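Local coordinates for protein secretory pathway GDP dissociation inhibitor (Saccharomyces cerevisiae, PDB 2BCG) that holds Rab GTPases such as Sec4 in the GDP-bound state by inhibiting GDP release, and extracts GDP-bound Ypt7 from vacuolar membranes, at residues A[14-19]-A[291-296]; A[308-313]-A[417-422]. All blocks are in the same frame, centred on the assembly; numbering follows the deposited sequence.

Interaction 1 pairs two strands inside the five-stranded parallel sheet, 14-17 beside 292-294. Interaction 2 joins strand 303-317 of the seven-stranded mixed sheet to the loop 417-422. Their centres lie about 22 Å apart, and their nearest atoms are about 6 Å apart without touching. Along the chain they come in series: interaction 1 closes at 296 before interaction 2 opens at 308. Strand 292-294 is followed directly by strand 303-317, so the chain passes from one sheet to the other. It returns to the parallel sheet as strand 411-413, next to 292-294, and then enters the loop of interaction 2. The two contacts thus lie along the path that ties the two sheets together.

Interaction 1. Residues A[14-19]-A[291-296]; sequences VIVLGT and LVIADP
V14 meets L291 where strand 14-17 begins to run parallel to the 291-296 segment. The short axes of strands 14-17 and 292-294 come within 4.6 Å and differ in direction by 16°. Four backbone hydrogen bonds zip the segments together. I15 N donates to L291 O, and I293 N donates to I15 O. L17 N gives the shortest bond, 2.8 Å to I293 O. D295 N closes the ladder on L17 O.

The side chains pack tightly along the strands. On the face of I15, L17, V292 and A294, L17 CG sits against V292 CG2 at 3.8 Å, the two side chains crossing nearly at right angles. L17 CB also meets A294 CB at 3.7 Å. V292 CG2 lies anti to its own backbone N, which brings it to 3.3 Å from I15 O. At the strand start V14 CG1 is anti to the backbone N (chi1 178°), which turns it to L291 CD1 at 3.8 Å. V14 CG1 also lies 4.0 Å from I293 CD1. An alanine at V14 would lose both methyls and is likely to leave L291 CD1 and I293 CD1 with a gap beside them.

The far end is looser. D295 is partly exposed, and beyond L17 and A294 the two backbones separate. Within the two segments D295 OD2 comes to 3.8 Å from G18 CA, while OD1 bonds to T297.

Strand 14-17 is the central strand of a five-stranded parallel sheet of the Rossmann type, with 292-294 beside it. Strand 37-40 flanks 14-17, strand 411-413 flanks 292-294, and helix 21-32 covers the face of V16 and I293.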
loop_
_atom_site.group_PDB
_atom_site.type_symbol
_atom_site.label_atom_id
_atom_site.label_comp_id
_atom_site.label_asym_id
_atom_site.label_seq_id
_atom_site.Cartn_x
_atom_site.Cartn_y
_atom_site.Cartn_z
ATOM N N VAL A 14 14.214 17.942 2.520
ATOM C CA VAL A 14 14.513 16.678 1.891
ATOM C C VAL A 14 13.747 16.624 0.567
ATOM O O VAL A 14 12.566 17.047 0.502
ATOM C CB VAL A 14 13.996 15.503 2.777
ATOM C CG1 VAL A 14 14.243 14.142 2.110
ATOM C CG2 VAL A 14 14.604 15.555 4.219
ATOM N N ILE A 15 14.419 16.146 -0.468
ATOM C CA ILE A 15 13.763 15.748 -1.728
ATOM C C ILE A 15 13.730 14.217 -1.807
ATOM O O ILE A 15 14.708 13.555 -1.511
ATOM C CB ILE A 15 14.476 16.378 -2.940
ATOM C CG1 ILE A 15 14.248 17.894 -2.886
ATOM C CG2 ILE A 15 13.968 15.778 -4.266
ATOM C CD1 ILE A 15 15.104 18.685 -3.895
ATOM N N VAL A 16 12.568 13.670 -2.173
ATOM C CA VAL A 16 12.417 12.218 -2.321
ATOM C C VAL A 16 12.023 11.950 -3.780
ATOM O O VAL A 16 11.155 12.654 -4.310
ATOM C CB VAL A 16 11.367 11.672 -1.339
ATOM C CG1 VAL A 16 11.300 10.141 -1.393
ATOM C CG2 VAL A 16 11.695 12.143 0.101
ATOM N N LEU A 17 12.677 10.965 -4.394
ATOM C CA LEU A 17 12.460 10.609 -5.808
ATOM C C LEU A 17 11.964 9.184 -5.928
ATOM O O LEU A 17 12.606 8.233 -5.440
ATOM C CB LEU A 17 13.733 10.770 -6.637
ATOM C CG LEU A 17 14.359 12.173 -6.540
ATOM C CD1 LEU A 17 15.641 12.186 -7.381
ATOM C CD2 LEU A 17 13.390 13.246 -6.992
ATOM N N GLY A 18 10.819 9.064 -6.601
ATOM C CA GLY A 18 10.118 7.792 -6.742
ATOM C C GLY A 18 9.136 7.547 -5.625
ATOM O O GLY A 18 9.421 7.809 -4.436
ATOM N N THR A 19 7.957 7.045 -6.002
ATOM C CA THR A 19 6.928 6.802 -4.986
ATOM C C THR A 19 6.688 5.321 -4.734
ATOM O O THR A 19 5.563 4.923 -4.405
ATOM C CB THR A 19 5.592 7.490 -5.346
ATOM O OG1 THR A 19 5.127 7.026 -6.631
ATOM C CG2 THR A 19 5.741 9.004 -5.391
ATOM N N LEU A 291 19.622 16.978 1.219
ATOM C CA LEU A 291 19.745 15.556 0.934
ATOM C C LEU A 291 18.609 15.072 0.035
ATOM O O LEU A 291 17.556 15.709 -0.054
ATOM C CB LEU A 291 19.790 14.730 2.239
ATOM C CG LEU A 291 18.579 14.777 3.161
ATOM C CD1 LEU A 291 17.848 13.469 2.952
ATOM C CD2 LEU A 291 18.926 14.925 4.642
ATOM N N VAL A 292 18.860 13.937 -0.608
ATOM C CA VAL A 292 17.842 13.257 -1.417
ATOM C C VAL A 292 17.725 11.797 -0.939
ATOM O O VAL A 292 18.717 11.164 -0.533
ATOM C CB VAL A 292 18.178 13.342 -2.945
ATOM C CG1 VAL A 292 19.429 12.553 -3.305
ATOM C CG2 VAL A 292 16.962 12.892 -3.799
ATOM N N ILE A 293 16.500 11.279 -0.997
ATOM C CA ILE A 293 16.192 9.848 -0.784
ATOM C C ILE A 293 15.578 9.377 -2.107
ATOM O O ILE A 293 14.702 10.041 -2.643
ATOM C CB ILE A 293 15.200 9.669 0.383
ATOM C CG1 ILE A 293 15.802 10.215 1.696
ATOM C CG2 ILE A 293 14.747 8.198 0.478
ATOM C CD1 ILE A 293 14.863 10.229 2.828
ATOM N N ALA A 294 16.072 8.283 -2.675
ATOM C CA ALA A 294 15.582 7.881 -3.997
ATOM C C ALA A 294 15.698 6.394 -4.234
ATOM O O ALA A 294 16.474 5.706 -3.563
ATOM C CB ALA A 294 16.335 8.616 -5.066
ATOM N N ASP A 295 14.917 5.893 -5.187
ATOM C CA ASP A 295 15.119 4.517 -5.617
ATOM C C ASP A 295 16.214 4.383 -6.689
ATOM O O ASP A 295 16.649 5.389 -7.269
ATOM C CB ASP A 295 13.774 3.853 -6.005
ATOM C CG ASP A 295 13.256 4.268 -7.376
ATOM O OD1 ASP A 295 13.986 4.242 -8.390
ATOM O OD2 ASP A 295 12.043 4.570 -7.456
ATOM N N PRO A 296 16.717 3.156 -6.895
ATOM C CA PRO A 296 17.807 2.959 -7.858
ATOM C C PRO A 296 17.589 3.517 -9.262
ATOM O O PRO A 296 18.584 3.848 -9.954
ATOM C CB PRO A 296 17.998 1.424 -7.868
ATOM C CG PRO A 296 17.556 0.998 -6.435
ATOM C CD PRO A 296 16.379 1.918 -6.157
#

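Interaction 2. Residues A[308-313]-A[417-422]; sequences QRVIRA and YDASSH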
loop_
_atom_site.group_PDB
_atom_site.type_symbol
_atom_site.label_atom_id
_atom_site.label_comp_id
_atom_site.label_asym_id
_atom_site.label_seq_id
_atom_site.Cartn_x
_atom_site.Cartn_y
_atom_site.Cartn_z
ATOM N N GLN A 308 21.499 -11.090 -8.493
ATOM C CA GLN A 308 20.293 -11.918 -8.590
ATOM C C GLN A 308 19.253 -11.299 -9.506
ATOM O O GLN A 308 19.059 -10.095 -9.538
ATOM C CB GLN A 308 19.668 -12.097 -7.220
ATOM C CG GLN A 308 20.557 -12.756 -6.199
ATOM C CD GLN A 308 19.990 -12.632 -4.822
ATOM O OE1 GLN A 308 19.575 -13.623 -4.236
ATOM N NE2 GLN A 308 19.950 -11.396 -4.288
ATOM N N ARG A 309 18.581 -12.157 -10.264
ATOM C CA ARG A 309 17.471 -11.730 -11.085
ATOM C C ARG A 309 16.270 -12.539 -10.616
ATOM O O ARG A 309 16.379 -13.746 -10.369
ATOM C CB ARG A 309 17.691 -12.074 -12.562
ATOM C CG ARG A 309 18.725 -11.212 -13.272
ATOM C CD ARG A 309 18.632 -11.408 -14.787
ATOM N NE ARG A 309 18.732 -12.818 -15.198
ATOM C CZ ARG A 309 18.147 -13.344 -16.282
ATOM N NH1 ARG A 309 17.364 -12.598 -17.054
ATOM N NH2 ARG A 309 18.334 -14.625 -16.580
ATOM N N VAL A 310 15.134 -11.863 -10.514
ATOM C CA VAL A 310 13.916 -12.514 -10.048
ATOM C C VAL A 310 12.936 -12.597 -11.195
ATOM O O VAL A 310 12.634 -11.588 -11.832
ATOM C CB VAL A 310 13.275 -11.693 -8.897
ATOM C CG1 VAL A 310 12.068 -12.437 -8.309
ATOM C CG2 VAL A 310 14.285 -11.422 -7.788
ATOM N N ILE A 311 12.411 -13.800 -11.449
ATOM C CA ILE A 311 11.342 -13.915 -12.450
ATOM C C ILE A 311 10.018 -13.836 -11.697
ATOM O O ILE A 311 9.876 -14.469 -10.611
ATOM C CB ILE A 311 11.432 -15.196 -13.314
ATOM C CG1 ILE A 311 10.304 -15.244 -14.346
ATOM C CG2 ILE A 311 11.506 -16.445 -12.450
ATOM C CD1 ILE A 311 10.519 -16.256 -15.470
ATOM N N ARG A 312 9.088 -13.046 -12.247
ATOM C CA ARG A 312 7.758 -12.908 -11.660
ATOM C C ARG A 312 6.729 -13.141 -12.757
ATOM O O ARG A 312 6.733 -12.451 -13.809
ATOM C CB ARG A 312 7.572 -11.531 -11.011
ATOM C CG ARG A 312 8.554 -11.318 -9.834
ATOM C CD ARG A 312 8.509 -9.944 -9.250
ATOM N NE ARG A 312 9.307 -9.834 -8.018
ATOM C CZ ARG A 312 10.311 -8.966 -7.814
ATOM N NH1 ARG A 312 10.662 -8.095 -8.739
ATOM N NH2 ARG A 312 10.925 -8.935 -6.631
ATOM N N ALA A 313 5.916 -14.173 -12.537
ATOM C CA ALA A 313 4.935 -14.583 -13.540
ATOM C C ALA A 313 3.580 -14.315 -12.917
ATOM O O ALA A 313 3.188 -14.990 -11.985
ATOM C CB ALA A 313 5.055 -16.075 -13.862
ATOM N N TYR A 417 13.039 -4.083 -4.578
ATOM C CA TYR A 417 12.217 -5.033 -3.784
ATOM C C TYR A 417 12.614 -6.462 -4.116
ATOM O O TYR A 417 12.724 -6.819 -5.290
ATOM C CB TYR A 417 10.727 -4.785 -4.052
ATOM C CG TYR A 417 10.370 -3.361 -3.678
ATOM C CD1 TYR A 417 10.318 -2.986 -2.327
ATOM C CD2 TYR A 417 10.163 -2.379 -4.648
ATOM C CE1 TYR A 417 10.085 -1.683 -1.938
ATOM C CE2 TYR A 417 9.883 -1.046 -4.274
ATOM C CZ TYR A 417 9.844 -0.711 -2.908
ATOM O OH TYR A 417 9.620 0.595 -2.507
ATOM N N ASP A 418 12.865 -7.231 -3.061
ATOM C CA ASP A 418 13.562 -8.504 -3.214
ATOM C C ASP A 418 12.586 -9.675 -3.401
ATOM O O ASP A 418 11.376 -9.468 -3.563
ATOM C CB ASP A 418 14.547 -8.713 -2.040
ATOM C CG ASP A 418 13.865 -8.916 -0.690
ATOM O OD1 ASP A 418 14.537 -8.726 0.372
ATOM O OD2 ASP A 418 12.683 -9.305 -0.654
ATOM N N ALA A 419 13.120 -10.898 -3.425
ATOM C CA ALA A 419 12.317 -12.093 -3.705
ATOM C C ALA A 419 11.576 -12.632 -2.491
ATOM O O ALA A 419 10.807 -13.591 -2.614
ATOM C CB ALA A 419 13.224 -13.175 -4.252
ATOM N N SER A 420 11.786 -12.040 -1.321
ATOM C CA SER A 420 11.138 -12.538 -0.099
ATOM C C SER A 420 9.640 -12.343 -0.244
ATOM O O SER A 420 9.173 -11.456 -0.989
ATOM C CB SER A 420 11.680 -11.887 1.170
ATOM O OG SER A 420 11.271 -10.549 1.256
ATOM N N SER A 421 8.891 -13.151 0.504
ATOM C CA SER A 421 7.440 -13.226 0.278
ATOM C C SER A 421 6.645 -12.201 1.084
ATOM O O SER A 421 5.429 -12.093 0.935
ATOM C CB SER A 421 6.973 -14.646 0.623
ATOM O OG SER A 421 7.067 -14.903 2.012
ATOM N N HIS A 422 7.337 -11.442 1.934
ATOM C CA HIS A 422 6.669 -10.437 2.751
ATOM C C HIS A 422 7.553 -9.203 2.921
ATOM O O HIS A 422 8.672 -9.170 2.414
ATOM C CB HIS A 422 6.263 -11.039 4.101
ATOM C CG HIS A 422 7.405 -11.600 4.876
ATOM N ND1 HIS A 422 8.202 -10.823 5.686
ATOM C CD2 HIS A 422 7.896 -12.863 4.959
ATOM C CE1 HIS A 422 9.129 -11.582 6.243
ATOM N NE2 HIS A 422 8.964 -12.824 5.825
HETATM O O HOH W 1 12.546 -6.236 -7.955
#
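R312 carries this contact with an extended side chain. CG stands anti to the carbonyl carbon (chi1 -63°), and the chain then runs straight from CG to NE. This carries the guanidinium across to the backbone of Y417 and D418. R312 NH2 donates to Y417 O at 3.1 Å, with an angle of 153° at the hydrogen. That oxygen lies near the guanidinium plane, but the donor stands well above the carbonyl plane of Y417. R312 NH2 also makes a weak bond to D418 O. A water bridges the other branch: it accepts from R312 NH1 at 2.8 Å and donates to Y417 O at 2.7 Å. Y417 O is therefore gripped by both NH2 and the water, which should limit rotation of the guanidinium.

V310 sits two residues earlier on the same strand. V310 CG1 lies over one face of the R312 guanidinium, 3.7 Å above its plane and offset toward the rim. V310 CG2 packs on A419 CB at 4.1 Å.

The loop also braces itself. D418 OD2 accepts from S420 N at 3.0 Å and, on its syn lone pair, from S420 OG at 2.7 Å. The same oxygen forms a salt bridge with K89.

The bond to S420 N makes an Asx turn. It shapes the loop between strand 411-413 and helix 424-438 where that loop packs against strand 303-317 of the mixed sheet.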